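Local coordinates for protein lysine/ornithine decarboxylase (Vibrio vulnificus, PDB 2PLJ) that probably decarboxylates lysine and ornithine to the corresponding diamines, using pyridoxal phosphate as cofactor, at residues L57-C62 and Q403-N408. Sequence-based numbering, arbitrary orientation.
Sequences LLLLDC and QTIALN
Leu-57 lies alongside Gln-403, both side chains on the same face of the sheet, and its CD2 packs against the CB of Gln-403 at 4.1 Å while also reaching CG1 of Ile-405. The amide end of Gln-403 turns to Gln-25 on the neighbouring strand. Parallel pairing then advances two residues at a time. Leu-58 N donates to the carbonyl O of Gln-403 from above the carbonyl plane, whereas Leu-58 O accepts Ile-405 N at 2.7 Å, almost head-on. On the opposite face, which carries Leu-58, the OG1 of Thr-404 sits 3.6 Å from both CB and CD1 of Leu-58. Leu-59 returns to the face of Leu-57 and Gln-403, where its CD2 rests on CB of Ile-405; helix 40-53 packs over this face through Ile-46 and Phe-53. Leu-60 repeats the backbone pattern, its N bound to Ile-405 O and its O to Leu-407 N. With CG anti to the backbone N (chi1 164°), it brings CD2 to the methyl of Ala-406, on the face met by helix 91-100. At Asp-61 the side-chain contact turns polar: Asn-408 ND2 donates to OD1 over 2.9 Å in a nearly straight bond that lies in the amide plane but enters from above the carboxylate. The same OD1 caps Asp-63 N, so one oxygen of this N-cap residue serves both the start of helix 62-75 and the residue that follows strand 403-407. Cys-62, already in that helix, closes the ladder by giving its N to Leu-407 O, 2.9 Å away. Strand 300-312 flanks the pair on one side and strand 24-26 on the other. Here strands from near the two ends of the chain meet in the mixed beta domain that accompanies the beta/alpha barrel, the two-domain fold of the barrel-type, pyridoxal phosphate-dependent basic amino acid decarboxylases.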
loop_
_atom_site.group_PDB
_atom_site.type_symbol
_atom_site.label_atom_id
_atom_site.label_comp_id
_atom_site.label_asym_id
_atom_site.label_seq_id
_atom_site.Cartn_x
_atom_site.Cartn_y
_atom_site.Cartn_z
ATOM N N LEU A 57 4.048 -15.748 6.133
ATOM C CA LEU A 57 5.467 -15.533 6.497
ATOM C C LEU A 57 6.235 -15.061 5.290
ATOM O O LEU A 57 5.844 -15.355 4.145
ATOM C CB LEU A 57 6.102 -16.860 6.946
ATOM C CG LEU A 57 5.550 -17.559 8.171
ATOM C CD1 LEU A 57 6.246 -18.897 8.391
ATOM C CD2 LEU A 57 5.626 -16.656 9.415
ATOM N N LEU A 58 7.356 -14.389 5.547
ATOM C CA LEU A 58 8.363 -14.107 4.533
ATOM C C LEU A 58 9.684 -14.717 5.050
ATOM O O LEU A 58 10.167 -14.328 6.118
ATOM C CB LEU A 58 8.499 -12.603 4.342
ATOM C CG LEU A 58 7.274 -11.934 3.718
ATOM C CD1 LEU A 58 7.381 -10.444 3.883
ATOM C CD2 LEU A 58 7.187 -12.246 2.225
ATOM N N LEU A 59 10.234 -15.678 4.314
ATOM C CA LEU A 59 11.469 -16.341 4.726
ATOM C C LEU A 59 12.657 -15.638 4.065
ATOM O O LEU A 59 12.806 -15.679 2.845
ATOM C CB LEU A 59 11.451 -17.842 4.392
ATOM C CG LEU A 59 10.217 -18.614 4.891
ATOM C CD1 LEU A 59 10.349 -20.088 4.501
ATOM C CD2 LEU A 59 10.054 -18.433 6.420
ATOM N N LEU A 60 13.476 -15.005 4.882
ATOM C CA LEU A 60 14.636 -14.255 4.404
ATOM C C LEU A 60 15.910 -15.080 4.592
ATOM O O LEU A 60 16.277 -15.467 5.710
ATOM C CB LEU A 60 14.746 -12.946 5.194
ATOM C CG LEU A 60 16.096 -12.211 5.094
ATOM C CD1 LEU A 60 16.288 -11.754 3.617
ATOM C CD2 LEU A 60 16.092 -11.009 6.069
ATOM N N ASP A 61 16.576 -15.353 3.477
ATOM C CA ASP A 61 17.780 -16.190 3.525
ATOM C C ASP A 61 19.011 -15.293 3.330
ATOM O O ASP A 61 19.295 -14.825 2.197
ATOM C CB ASP A 61 17.718 -17.284 2.448
ATOM C CG ASP A 61 18.934 -18.228 2.491
ATOM O OD1 ASP A 61 19.857 -17.985 3.310
ATOM O OD2 ASP A 61 18.962 -19.198 1.682
ATOM N N CYS A 62 19.751 -15.030 4.427
ATOM C CA CYS A 62 20.951 -14.159 4.349
ATOM C C CYS A 62 22.059 -14.683 3.424
ATOM O O CYS A 62 22.896 -13.916 2.968
ATOM C CB CYS A 62 21.532 -13.899 5.737
ATOM S SG CYS A 62 20.337 -12.955 6.736
ATOM N N GLN A 403 4.879 -12.064 8.819
ATOM C CA GLN A 403 6.065 -11.963 9.666
ATOM C C GLN A 403 7.280 -12.412 8.864
ATOM O O GLN A 403 7.268 -13.476 8.231
ATOM C CB GLN A 403 5.898 -12.855 10.903
ATOM C CG GLN A 403 7.042 -12.650 11.893
ATOM C CD GLN A 403 6.920 -13.426 13.188
ATOM O OE1 GLN A 403 7.705 -13.202 14.104
ATOM N NE2 GLN A 403 5.930 -14.336 13.279
ATOM N N THR A 404 8.342 -11.618 8.909
ATOM C CA THR A 404 9.592 -12.019 8.274
ATOM C C THR A 404 10.437 -12.878 9.227
ATOM O O THR A 404 10.646 -12.517 10.387
ATOM C CB THR A 404 10.377 -10.776 7.776
ATOM O OG1 THR A 404 9.651 -10.138 6.703
ATOM C CG2 THR A 404 11.748 -11.158 7.227
ATOM N N ILE A 405 10.917 -14.008 8.730
ATOM C CA ILE A 405 11.784 -14.885 9.521
ATOM C C ILE A 405 13.182 -14.842 8.889
ATOM O O ILE A 405 13.345 -15.240 7.734
ATOM C CB ILE A 405 11.287 -16.350 9.548
ATOM C CG1 ILE A 405 9.798 -16.437 9.962
ATOM C CG2 ILE A 405 12.184 -17.153 10.498
ATOM C CD1 ILE A 405 9.507 -15.813 11.316
ATOM N N ALA A 406 14.173 -14.344 9.638
ATOM C CA ALA A 406 15.527 -14.152 9.082
ATOM C C ALA A 406 16.358 -15.383 9.406
ATOM O O ALA A 406 16.503 -15.767 10.599
ATOM C CB ALA A 406 16.188 -12.893 9.660
ATOM N N LEU A 407 16.932 -15.959 8.354
ATOM C CA LEU A 407 17.740 -17.177 8.433
ATOM C C LEU A 407 19.185 -16.974 7.978
ATOM O O LEU A 407 19.471 -16.149 7.081
ATOM C CB LEU A 407 17.114 -18.275 7.540
ATOM C CG LEU A 407 15.590 -18.488 7.616
ATOM C CD1 LEU A 407 15.093 -19.349 6.454
ATOM C CD2 LEU A 407 15.272 -19.123 8.927
ATOM N N ASN A 408 20.101 -17.721 8.605
ATOM C CA ASN A 408 21.482 -17.820 8.098
ATOM C C ASN A 408 22.280 -16.529 8.170
ATOM O O ASN A 408 23.263 -16.372 7.423
ATOM C CB ASN A 408 21.531 -18.395 6.667
ATOM C CG ASN A 408 20.836 -19.736 6.548
ATOM O OD1 ASN A 408 20.914 -20.586 7.459
ATOM N ND2 ASN A 408 20.119 -19.937 5.439
#